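Local coordinates for protein ADP/ATP-dependent NAD(P)H-hydrate dehydratase (Bacillus subtilis, PDB 3RPZ) that catalyses the ADP- or ATP-dependent dehydration of hydrated NADH and NADPH, probably returning these damaged nicotinamide cofactors to a usable form, at residues G44-A49 with E67-L72; Y99-I104 with M228-E233; T193-P198 with N241-H246. All blocks are in the same frame, centred on the assembly; numbering follows the deposited sequence.

Contact 1: G44-A49 with E67-L72. With NPW (beta-6-hydroxy-1,4,5,6-tetrahydronicotinamide adenine dinucleotide phosphate), chain D.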
loop_
_atom_site.group_PDB
_atom_site.type_symbol
_atom_site.label_atom_id
_atom_site.label_comp_id
_atom_site.label_asym_id
_atom_site.label_seq_id
_atom_site.Cartn_x
_atom_site.Cartn_y
_atom_site.Cartn_z
ATOM N N GLY A 44 5.852 5.025 -12.698
ATOM C CA GLY A 44 5.988 3.757 -12.022
ATOM C C GLY A 44 7.322 3.074 -12.234
ATOM O O GLY A 44 7.761 2.368 -11.333
ATOM N N ALA A 45 7.942 3.284 -13.378
ATOM C CA ALA A 45 9.266 2.714 -13.613
ATOM C C ALA A 45 10.262 3.087 -12.532
ATOM O O ALA A 45 11.184 2.287 -12.243
ATOM C CB ALA A 45 9.802 3.131 -14.993
ATOM N N ALA A 46 10.119 4.292 -11.952
ATOM C CA ALA A 46 11.009 4.659 -10.871
ATOM C C ALA A 46 10.796 3.864 -9.616
ATOM O O ALA A 46 11.744 3.503 -8.914
ATOM C CB ALA A 46 10.949 6.175 -10.586
ATOM N N LEU A 47 9.535 3.608 -9.272
ATOM C CA LEU A 47 9.204 2.759 -8.126
ATOM C C LEU A 47 9.692 1.328 -8.375
ATOM O O LEU A 47 10.250 0.707 -7.506
ATOM C CB LEU A 47 7.697 2.786 -7.820
ATOM C CG LEU A 47 7.215 1.922 -6.683
ATOM C CD1 LEU A 47 8.013 2.105 -5.358
ATOM C CD2 LEU A 47 5.726 2.191 -6.443
ATOM N N LEU A 48 9.473 0.814 -9.588
ATOM C CA LEU A 48 9.892 -0.522 -9.908
ATOM C C LEU A 48 11.398 -0.713 -9.795
ATOM O O LEU A 48 11.896 -1.636 -9.171
ATOM C CB LEU A 48 9.390 -0.910 -11.292
ATOM C CG LEU A 48 7.882 -1.044 -11.438
ATOM C CD1 LEU A 48 7.582 -1.254 -12.926
ATOM C CD2 LEU A 48 7.330 -2.178 -10.604
ATOM N N ALA A 49 12.150 0.230 -10.397
ATOM C CA ALA A 49 13.591 0.134 -10.340
ATOM C C ALA A 49 14.092 0.418 -8.925
ATOM O O ALA A 49 15.064 -0.181 -8.470
ATOM C CB ALA A 49 14.220 1.109 -11.368
ATOM N N GLU A 67 9.646 16.074 -9.382
ATOM C CA GLU A 67 8.887 16.380 -8.198
ATOM C C GLU A 67 7.584 15.663 -8.115
ATOM O O GLU A 67 7.138 15.295 -7.020
ATOM C CB GLU A 67 8.545 17.893 -7.996
ATOM C CG GLU A 67 9.626 18.680 -7.546
ATOM C CD GLU A 67 9.100 20.000 -7.084
ATOM O OE1 GLU A 67 8.658 20.750 -7.988
ATOM O OE2 GLU A 67 9.045 20.238 -5.854
ATOM N N ASN A 68 6.896 15.495 -9.227
ATOM C CA ASN A 68 5.591 14.855 -9.198
ATOM C C ASN A 68 5.657 13.375 -8.983
ATOM O O ASN A 68 4.655 12.766 -8.632
ATOM C CB ASN A 68 4.781 15.164 -10.459
ATOM C CG ASN A 68 4.566 16.653 -10.660
ATOM O OD1 ASN A 68 4.646 17.141 -11.782
ATOM N ND2 ASN A 68 4.351 17.381 -9.574
ATOM N N VAL A 69 6.823 12.741 -9.213
ATOM C CA VAL A 69 7.016 11.305 -9.094
ATOM C C VAL A 69 7.360 10.913 -7.667
ATOM O O VAL A 69 6.913 9.906 -7.174
ATOM C CB VAL A 69 8.039 10.775 -10.098
ATOM C CG1 VAL A 69 8.269 9.305 -9.951
ATOM C CG2 VAL A 69 7.594 11.165 -11.538
ATOM N N ILE A 70 8.143 11.737 -6.974
ATOM C CA ILE A 70 8.572 11.474 -5.615
ATOM C C ILE A 70 7.441 10.964 -4.722
ATOM O O ILE A 70 7.603 9.919 -4.092
ATOM C CB ILE A 70 9.289 12.711 -5.025
ATOM C CG1 ILE A 70 10.583 13.009 -5.758
ATOM C CG2 ILE A 70 9.560 12.505 -3.519
ATOM C CD1 ILE A 70 11.262 14.306 -5.312
ATOM N N PRO A 71 6.314 11.695 -4.606
ATOM C CA PRO A 71 5.284 11.262 -3.667
ATOM C C PRO A 71 4.671 9.898 -3.953
ATOM O O PRO A 71 4.064 9.293 -3.074
ATOM C CB PRO A 71 4.258 12.348 -3.760
ATOM C CG PRO A 71 4.461 12.987 -5.082
ATOM C CD PRO A 71 5.924 12.950 -5.296
ATOM N N LEU A 72 4.802 9.421 -5.194
ATOM C CA LEU A 72 4.241 8.158 -5.596
ATOM C C LEU A 72 5.101 6.987 -5.213
ATOM O O LEU A 72 4.649 5.819 -5.170
ATOM C CB LEU A 72 4.002 8.146 -7.114
ATOM C CG LEU A 72 3.339 9.411 -7.603
ATOM C CD1 LEU A 72 3.106 9.316 -9.137
ATOM C CD2 LEU A 72 2.056 9.763 -6.807
HETATM P P NPW D . 7.013 -5.521 -31.357
HETATM O O1 NPW D . 6.394 -4.203 -31.765
HETATM O O2 NPW D . 6.383 -6.250 -30.215
HETATM O O3 NPW D . 7.292 -6.474 -32.532
HETATM P PA NPW D . 9.668 0.478 -26.708
HETATM P PB NPW D . 9.128 -0.032 -23.895
HETATM C C1A NPW D . 10.307 -4.423 -29.564
HETATM C C1B NPW D . 9.091 2.648 -20.023
HETATM N N1C NPW D . 8.234 1.762 -19.271
HETATM N N1D NPW D . 11.658 -9.345 -29.371
HETATM C C2A NPW D . 8.805 -4.316 -29.823
HETATM O O2A NPW D . 8.527 -5.169 -30.914
HETATM C C2B NPW D . 10.510 2.121 -20.264
HETATM O O2B NPW D . 11.318 2.201 -19.117
HETATM C C2C NPW D . 7.546 2.119 -18.221
HETATM C C2D NPW D . 11.294 -8.585 -30.415
HETATM C C3A NPW D . 8.632 -2.841 -30.141
HETATM O O3A NPW D . 8.992 -2.517 -31.500
HETATM C C3B NPW D . 10.922 3.096 -21.385
HETATM O O3B NPW D . 11.349 4.314 -20.762
HETATM C C3C NPW D . 6.637 1.541 -17.490
HETATM N N3D NPW D . 10.942 -7.288 -30.420
HETATM C C4B NPW D . 9.600 3.311 -22.137
HETATM O O4B NPW D . 8.511 2.819 -21.303
HETATM C C4C NPW D . 6.215 0.151 -17.954
HETATM C C4D NPW D . 11.024 -6.766 -29.189
HETATM O O4D NPW D . 10.640 -3.179 -28.941
HETATM C C4E NPW D . 9.645 -2.217 -29.200
HETATM C C5A NPW D . 11.364 -7.483 -28.010
HETATM C C5B NPW D . 9.539 2.572 -23.477
HETATM O O5B NPW D . 9.969 1.217 -23.321
HETATM C C5C NPW D . 6.543 -0.009 -19.427
HETATM C C5E NPW D . 9.033 -1.829 -27.852
HETATM O O5E NPW D . 9.970 -1.014 -27.157
HETATM C C6C NPW D . 8.025 0.351 -19.724
HETATM O O6C NPW D . 8.955 -0.506 -19.068
HETATM C C6D NPW D . 11.710 -8.871 -28.106
HETATM N N6D NPW D . 12.064 -9.664 -27.108
HETATM N N7A NPW D . 11.304 -6.711 -26.866
HETATM C C7C NPW D . 6.104 2.093 -16.279
HETATM N N7C NPW D . 5.214 1.389 -15.596
HETATM O O7C NPW D . 6.444 3.246 -15.907
HETATM C C8A NPW D . 10.898 -5.473 -27.346
HETATM N N9A NPW D . 10.753 -5.556 -28.758
HETATM O OA1 NPW D . 8.841 1.204 -27.685
HETATM O OA2 NPW D . 11.019 0.900 -26.412
HETATM O OA3 NPW D . 8.743 0.344 -25.399
HETATM O OB1 NPW D . 10.033 -1.176 -23.786
HETATM O OB2 NPW D . 7.791 -0.115 -23.227
#

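Contact 2: Y99-I104 with M228-E233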
loop_
_atom_site.group_PDB
_atom_site.type_symbol
_atom_site.label_atom_id
_atom_site.label_comp_id
_atom_site.label_asym_id
_atom_site.label_seq_id
_atom_site.Cartn_x
_atom_site.Cartn_y
_atom_site.Cartn_z
ATOM N N TYR A 99 28.818 8.311 -5.679
ATOM C CA TYR A 99 27.928 7.162 -5.653
ATOM C C TYR A 99 28.712 5.877 -5.935
ATOM O O TYR A 99 29.723 5.877 -6.683
ATOM C CB TYR A 99 26.799 7.327 -6.690
ATOM C CG TYR A 99 25.909 8.472 -6.341
ATOM C CD1 TYR A 99 25.008 8.381 -5.292
ATOM C CD2 TYR A 99 25.991 9.683 -7.013
ATOM C CE1 TYR A 99 24.195 9.406 -4.934
ATOM C CE2 TYR A 99 25.186 10.715 -6.653
ATOM C CZ TYR A 99 24.310 10.589 -5.591
ATOM O OH TYR A 99 23.465 11.634 -5.219
ATOM N N ARG A 100 28.262 4.787 -5.346
ATOM C CA ARG A 100 28.817 3.459 -5.587
ATOM C C ARG A 100 28.522 2.928 -7.003
ATOM O O ARG A 100 29.301 2.211 -7.571
ATOM C CB ARG A 100 28.388 2.500 -4.478
ATOM C CG ARG A 100 28.833 1.071 -4.650
ATOM C CD ARG A 100 30.192 0.751 -4.132
ATOM N NE ARG A 100 30.536 1.231 -2.808
ATOM C CZ ARG A 100 30.476 0.523 -1.689
ATOM N NH1 ARG A 100 30.875 1.073 -0.572
ATOM N NH2 ARG A 100 29.998 -0.702 -1.662
ATOM N N ALA A 101 27.357 3.287 -7.517
ATOM C CA ALA A 101 26.871 2.859 -8.828
ATOM C C ALA A 101 25.721 3.785 -9.195
ATOM O O ALA A 101 25.038 4.313 -8.283
ATOM C CB ALA A 101 26.402 1.395 -8.818
ATOM N N ILE A 102 25.445 3.959 -10.470
ATOM C CA ILE A 102 24.390 4.852 -10.971
ATOM C C ILE A 102 23.622 4.117 -12.064
ATOM O O ILE A 102 24.260 3.491 -12.930
ATOM C CB ILE A 102 24.979 6.154 -11.546
ATOM C CG1 ILE A 102 25.810 6.860 -10.479
ATOM C CG2 ILE A 102 23.870 7.050 -12.141
ATOM C CD1 ILE A 102 26.580 8.091 -10.992
ATOM N N ALA A 103 22.303 4.223 -12.081
ATOM C CA ALA A 103 21.489 3.791 -13.203
ATOM C C ALA A 103 20.675 4.945 -13.709
ATOM O O ALA A 103 20.155 5.732 -12.929
ATOM C CB ALA A 103 20.559 2.644 -12.802
ATOM N N ILE A 104 20.515 5.008 -15.032
ATOM C CA ILE A 104 19.714 6.048 -15.674
ATOM C C ILE A 104 18.852 5.436 -16.775
ATOM O O ILE A 104 19.304 4.556 -17.495
ATOM C CB ILE A 104 20.584 7.212 -16.242
ATOM C CG1 ILE A 104 19.730 8.310 -16.875
ATOM C CG2 ILE A 104 21.595 6.759 -17.147
ATOM C CD1 ILE A 104 20.354 9.755 -17.006
ATOM N N MET A 228 22.897 -4.850 -6.989
ATOM C CA MET A 228 23.917 -5.895 -6.938
ATOM C C MET A 228 25.316 -5.366 -7.191
ATOM O O MET A 228 26.296 -5.837 -6.610
ATOM C CB MET A 228 23.524 -7.100 -7.782
ATOM C CG MET A 228 22.425 -8.051 -6.932
ATOM S SD MET A 228 22.102 -9.419 -7.996
ATOM C CE MET A 228 20.454 -9.691 -7.360
ATOM N N LEU A 229 25.428 -4.318 -7.984
ATOM C CA LEU A 229 26.744 -3.663 -8.209
ATOM C C LEU A 229 27.323 -3.105 -6.922
ATOM O O LEU A 229 28.548 -2.891 -6.812
ATOM C CB LEU A 229 26.625 -2.533 -9.232
ATOM C CG LEU A 229 26.480 -2.979 -10.683
ATOM C CD1 LEU A 229 25.966 -1.798 -11.520
ATOM C CD2 LEU A 229 27.824 -3.517 -11.219
ATOM N N CYS A 230 26.441 -2.774 -5.978
ATOM C CA CYS A 230 26.884 -2.211 -4.707
ATOM C C CYS A 230 27.378 -3.234 -3.718
ATOM O O CYS A 230 28.174 -2.908 -2.817
ATOM C CB CYS A 230 25.749 -1.377 -4.077
ATOM S SG CYS A 230 25.326 0.081 -5.038
ATOM N N CYS A 231 26.956 -4.484 -3.817
ATOM C CA CYS A 231 27.336 -5.515 -2.831
ATOM C C CYS A 231 28.265 -6.581 -3.367
ATOM O O CYS A 231 28.867 -7.304 -2.573
ATOM C CB CYS A 231 26.117 -6.154 -2.191
ATOM S SG CYS A 231 24.947 -6.978 -3.297
ATOM N N HIS A 232 28.439 -6.658 -4.692
ATOM C CA HIS A 232 29.401 -7.587 -5.269
ATOM C C HIS A 232 30.746 -6.905 -5.481
ATOM O O HIS A 232 30.771 -5.844 -6.076
ATOM C CB HIS A 232 28.947 -8.122 -6.644
ATOM C CG HIS A 232 27.790 -9.076 -6.617
ATOM N ND1 HIS A 232 26.511 -8.714 -6.252
ATOM C CD2 HIS A 232 27.726 -10.406 -6.903
ATOM C CE1 HIS A 232 25.711 -9.767 -6.365
ATOM N NE2 HIS A 232 26.427 -10.810 -6.738
ATOM N N GLU A 233 31.833 -7.551 -5.147
ATOM C CA GLU A 233 33.143 -7.013 -5.464
ATOM C C GLU A 233 33.411 -6.949 -6.977
ATOM O O GLU A 233 34.012 -5.965 -7.472
ATOM C CB GLU A 233 34.228 -7.862 -4.805
ATOM C CG GLU A 233 35.627 -7.309 -4.883
ATOM C CD GLU A 233 36.647 -8.182 -4.120
ATOM O OE1 GLU A 233 36.415 -9.417 -3.970
ATOM O OE2 GLU A 233 37.702 -7.636 -3.709
#

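Contact 3: T193-P198 with N241-H246. With AMP (adenosine monophosphate), chain C.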
loop_
_atom_site.group_PDB
_atom_site.type_symbol
_atom_site.label_atom_id
_atom_site.label_comp_id
_atom_site.label_asym_id
_atom_site.label_seq_id
_atom_site.Cartn_x
_atom_site.Cartn_y
_atom_site.Cartn_z
ATOM N N THR A 193 18.507 -14.438 -22.180
ATOM C CA THR A 193 19.207 -13.168 -22.179
ATOM C C THR A 193 20.702 -13.411 -22.387
ATOM O O THR A 193 21.292 -14.306 -21.754
ATOM C CB THR A 193 18.933 -12.401 -20.869
ATOM O OG1 THR A 193 17.579 -11.894 -20.907
ATOM C CG2 THR A 193 19.899 -11.187 -20.677
ATOM N N VAL A 194 21.311 -12.590 -23.215
ATOM C CA VAL A 194 22.762 -12.639 -23.452
ATOM C C VAL A 194 23.451 -11.589 -22.612
ATOM O O VAL A 194 22.985 -10.422 -22.577
ATOM C CB VAL A 194 23.144 -12.372 -24.930
ATOM C CG1 VAL A 194 24.660 -12.563 -25.146
ATOM C CG2 VAL A 194 22.377 -13.273 -25.856
ATOM N N ILE A 195 24.469 -11.961 -21.842
ATOM C CA ILE A 195 25.285 -11.004 -21.111
ATOM C C ILE A 195 26.657 -11.001 -21.751
ATOM O O ILE A 195 27.439 -11.944 -21.580
ATOM C CB ILE A 195 25.385 -11.337 -19.609
ATOM C CG1 ILE A 195 24.007 -11.535 -18.966
ATOM C CG2 ILE A 195 26.172 -10.195 -18.871
ATOM C CD1 ILE A 195 23.444 -12.961 -19.009
ATOM N N ALA A 196 26.941 -9.969 -22.544
ATOM C CA ALA A 196 28.170 -9.837 -23.301
ATOM C C ALA A 196 29.056 -8.753 -22.714
ATOM O O ALA A 196 28.619 -7.627 -22.543
ATOM C CB ALA A 196 27.877 -9.556 -24.753
ATOM N N PHE A 197 30.298 -9.112 -22.385
ATOM C CA PHE A 197 31.268 -8.213 -21.781
ATOM C C PHE A 197 32.242 -7.720 -22.859
ATOM O O PHE A 197 32.524 -8.444 -23.808
ATOM C CB PHE A 197 32.002 -8.924 -20.632
ATOM C CG PHE A 197 31.115 -9.233 -19.474
ATOM C CD1 PHE A 197 30.785 -8.264 -18.570
ATOM C CD2 PHE A 197 30.531 -10.463 -19.354
ATOM C CE1 PHE A 197 29.907 -8.532 -17.542
ATOM C CE2 PHE A 197 29.656 -10.726 -18.327
ATOM C CZ PHE A 197 29.351 -9.784 -17.413
ATOM N N PRO A 198 32.748 -6.496 -22.670
ATOM C CA PRO A 198 33.567 -5.913 -23.732
ATOM C C PRO A 198 34.932 -6.555 -23.825
ATOM O O PRO A 198 35.664 -6.317 -24.809
ATOM C CB PRO A 198 33.631 -4.459 -23.349
ATOM C CG PRO A 198 33.325 -4.401 -21.861
ATOM C CD PRO A 198 32.396 -5.539 -21.600
ATOM N N ASN A 241 24.382 -12.229 -11.777
ATOM C CA ASN A 241 23.488 -12.651 -10.699
ATOM C C ASN A 241 22.172 -11.914 -10.697
ATOM O O ASN A 241 21.159 -12.510 -10.352
ATOM C CB ASN A 241 24.158 -12.568 -9.330
ATOM C CG ASN A 241 25.269 -13.646 -9.167
ATOM O OD1 ASN A 241 25.232 -14.681 -9.868
ATOM N ND2 ASN A 241 26.230 -13.435 -8.261
ATOM N N ALA A 242 22.153 -10.644 -11.097
ATOM C CA ALA A 242 20.922 -9.913 -11.163
ATOM C C ALA A 242 20.028 -10.500 -12.213
ATOM O O ALA A 242 18.827 -10.732 -11.989
ATOM C CB ALA A 242 21.184 -8.416 -11.423
ATOM N N VAL A 243 20.579 -10.722 -13.417
ATOM C CA VAL A 243 19.787 -11.264 -14.532
ATOM C C VAL A 243 19.255 -12.672 -14.142
ATOM O O VAL A 243 18.062 -12.996 -14.320
ATOM C CB VAL A 243 20.611 -11.337 -15.792
ATOM C CG1 VAL A 243 19.853 -12.030 -16.904
ATOM C CG2 VAL A 243 20.990 -9.921 -16.231
ATOM N N TYR A 244 20.103 -13.465 -13.513
ATOM C CA TYR A 244 19.720 -14.822 -13.107
ATOM C C TYR A 244 18.624 -14.819 -12.058
ATOM O O TYR A 244 17.607 -15.491 -12.201
ATOM C CB TYR A 244 20.949 -15.602 -12.582
ATOM C CG TYR A 244 20.692 -17.038 -12.250
ATOM C CD1 TYR A 244 19.973 -17.388 -11.125
ATOM C CD2 TYR A 244 21.161 -18.030 -13.067
ATOM C CE1 TYR A 244 19.711 -18.735 -10.840
ATOM C CE2 TYR A 244 20.926 -19.359 -12.773
ATOM C CZ TYR A 244 20.183 -19.675 -11.663
ATOM O OH TYR A 244 19.933 -21.068 -11.392
ATOM N N LEU A 245 18.817 -14.056 -11.003
ATOM C CA LEU A 245 17.826 -14.046 -9.925
ATOM C C LEU A 245 16.512 -13.432 -10.365
ATOM O O LEU A 245 15.463 -13.868 -9.927
ATOM C CB LEU A 245 18.401 -13.396 -8.665
ATOM C CG LEU A 245 19.466 -14.241 -7.970
ATOM C CD1 LEU A 245 20.175 -13.453 -6.857
ATOM C CD2 LEU A 245 18.951 -15.578 -7.424
ATOM N N HIS A 246 16.563 -12.411 -11.219
ATOM C CA HIS A 246 15.343 -11.813 -11.812
ATOM C C HIS A 246 14.511 -12.893 -12.486
ATOM O O HIS A 246 13.319 -13.026 -12.193
ATOM C CB HIS A 246 15.786 -10.713 -12.745
ATOM C CG HIS A 246 14.723 -10.028 -13.533
ATOM N ND1 HIS A 246 14.447 -10.377 -14.847
ATOM C CD2 HIS A 246 13.911 -8.982 -13.225
ATOM C CE1 HIS A 246 13.525 -9.523 -15.310
ATOM N NE2 HIS A 246 13.197 -8.663 -14.354
HETATM P P AMP C . 11.772 -4.874 -20.811
HETATM O O1P AMP C . 10.689 -4.561 -19.718
HETATM O O2P AMP C . 11.057 -5.030 -22.095
HETATM O O3P AMP C . 12.825 -3.788 -20.715
HETATM O "O5'" AMP C . 12.481 -6.086 -20.210
HETATM C "C5'" AMP C . 11.783 -7.389 -20.156
HETATM C "C4'" AMP C . 12.473 -8.278 -19.182
HETATM O "O4'" AMP C . 11.710 -9.520 -19.023
HETATM C "C3'" AMP C . 13.878 -8.694 -19.559
HETATM O "O3'" AMP C . 14.599 -9.026 -18.389
HETATM C "C2'" AMP C . 13.530 -9.940 -20.390
HETATM O "O2'" AMP C . 14.665 -10.791 -20.643
HETATM C "C1'" AMP C . 12.499 -10.607 -19.509
HETATM N N9 AMP C . 11.558 -11.432 -20.276
HETATM C C8 AMP C . 10.503 -11.004 -20.981
HETATM N N7 AMP C . 9.848 -12.043 -21.594
HETATM C C5 AMP C . 10.537 -13.136 -21.209
HETATM C C6 AMP C . 10.411 -14.580 -21.521
HETATM N N6 AMP C . 9.416 -14.989 -22.332
HETATM N N1 AMP C . 11.324 -15.372 -20.964
HETATM C C2 AMP C . 12.310 -14.950 -20.161
HETATM N N3 AMP C . 12.512 -13.634 -19.845
HETATM C C4 AMP C . 11.661 -12.816 -20.392
#

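Contact 1: G44-A49 with E67-L72
Val-69 is the first residue along 67-72 to meet helix 44-54, and it does so through one methyl: CG1 lies 4.2 Å from Ala-46 CB, the bonds from CA to CB on both residues being directed at the other segment. The choice of branch follows from chi1 of Val-69 (178°), which places CG1 anti to the backbone N while CG2 lies anti to the carbonyl carbon. Ile-70, the next residue, packs instead on Tyr-82 and Arg-84 of strand 81-84. The backbone then curls back, as the bond from Leu-72 N to Val-69 O (2.9 Å) records, and this brings Leu-72 to Leu-47. Here it is main chain that is touched: Leu-47 CD2 rests 4.0 Å from Leu-72 O. That carbonyl oxygen is buried beneath the methyl and has no hydrogen-bonding partner in the model. The Leu-72 side chain meets Pro-43 and also Pro-71 of a second subunit, so this end of the contact adjoins a subunit interface.

With 101 Å² buried in total, the packing is modest: one methyl pair and one methyl on a carbonyl oxygen. Another flank of the same helical turn serves the ligand. Ala-45 N donates to O7C, the carboxamide oxygen of the hydrated NADPH, at 2.9 Å with a bent N-H...O angle of 131°; Ala-45 CB touches the same oxygen at 3.5 Å. Lying near the N-terminal end of the helix, the carboxamide oxygen may also feel a favourable helix dipole. Strand 32-36, helix 44-54 and strand 60-65 form a parallel beta-alpha-beta crossover of the ribokinase-like fold, and its helix here borders the site for the hydrated nicotinamide.

Contact 2: Y99-I104 with M228-E233
Arg-100 and Cys-230 lie against each other where helix 217-231 covers strand 101-104, an interior strand of the ribokinase-like alpha/beta sheet. The arginine meets the cysteine twice, first with its aliphatic root and then with its charged end. At the root, CG lies alongside the thiol, 3.7 Å from Cys-230 SG and 3.8 Å from Cys-230 CA. Beyond CG the chain is bent at chi2 (86°) and again at chi3, and this doubling back carries the guanidinium from the sulfur to the backbone of the same residue. Cys-230 O then sits at the edge of the guanidinium, close to its plane, 3.1 Å from Arg-100 NH2. An N-H...O angle of 130° makes this a weak bond; the stronger partner of NH2 is Thr-29 O, so the group is shared between the helix and the segment leading to strand 32-36.

Ala-101, one residue further on, directs its methyl at the helix. Its CB meets Leu-229 CB at 4.0 Å and Cys-230 SG at 4.1 Å, a short side chain consistent with the close approach of helix and strand. Ile-102 points away from the helix, as strand alternation requires. The two helix residues also span the neighbouring strands, Cys-230 touching Ala-33 and Leu-229 touching Ile-129, which centres this end of the helix over strand 101-104.

Just beyond Cys-230, three donors converge on one acceptor. Met-228 O receives Cys-231 N, His-232 N at 3.0 Å and the imidazole of His-232, whose ND1 lies 2.9 Å from Met-228 O and 35° above the carbonyl plane.

Contact 3: T193-P198 with N241-H246
Val-243 and Thr-193 approach tip to tip, methyl against methyl, with Val-243 CG1 3.9 Å from Thr-193 CG2. The site is where helix 235-256 packs on the antiparallel end of the ribokinase-like sheet, strand 194-196 lying between strands 185-188 and 202-204. One valine methyl does all the touching: CG1 is also 4.1 Å from Thr-193 CB and 4.3 Å from Ile-195 CD1, so it bridges two alternate residues that both face the helix. Val-194, between them, points the other way.

The threonine divides its two branches between packing and nucleotide. At chi1 of -73°, CG2 is anti to the backbone N and goes to the valine, while OG1 lies beside that N, hydrogen-bonds to Gly-190 O and comes within 3.1 Å of the ribose O2' of AMP. From the helix, His-246 approaches the same sugar, its CE1 3.3 Å from AMP O3', with that oxygen placed obliquely to the imidazole. Apolar packing thus sits directly beside the ribose, with a pocket residue on each of the two segments.

The next shell fixes these groups. Val-187 of strand 185-188 touches both Thr-193 and Val-243, closing the apolar cluster from the sheet. Thr-193 pairs with Asn-205 and Ile-195 with Trp-203 through backbone bonds, consistent with both side chains being kept on the helix side. His-246 is fixed by a bond from NE2 to Thr-217 O, at helix 217-231, and lies against Leu-221. Regular helical bonding sets the spacing of Val-243 and His-246 along one side of the helix; the histidine's own helical bond runs from His-246 N to Ala-242 O at 2.9 Å.

All three contacts are buried, but the centre of contact 1 lies about 16 Å from the chain's centre, those of contacts 2 and 3 about 10 Å, and contact 1 adjoins other subunits. Contacts 1 and 3 fall on opposite sides of that centre, their own centres about 25 Å apart; each lacks a hydrogen bond between its segments and borders a ligand, the hydrated nicotinamide in contact 1 and AMP ribose in contact 3. Contact 2 differs in having a weak arginine-to-carbonyl hydrogen bond across it. Contacts 2 and 3 use successive helices over one sheet, and these touch: His-232 NE2 and Asn-241 ND2 are 3.0 Å apart, a probable hydrogen bond.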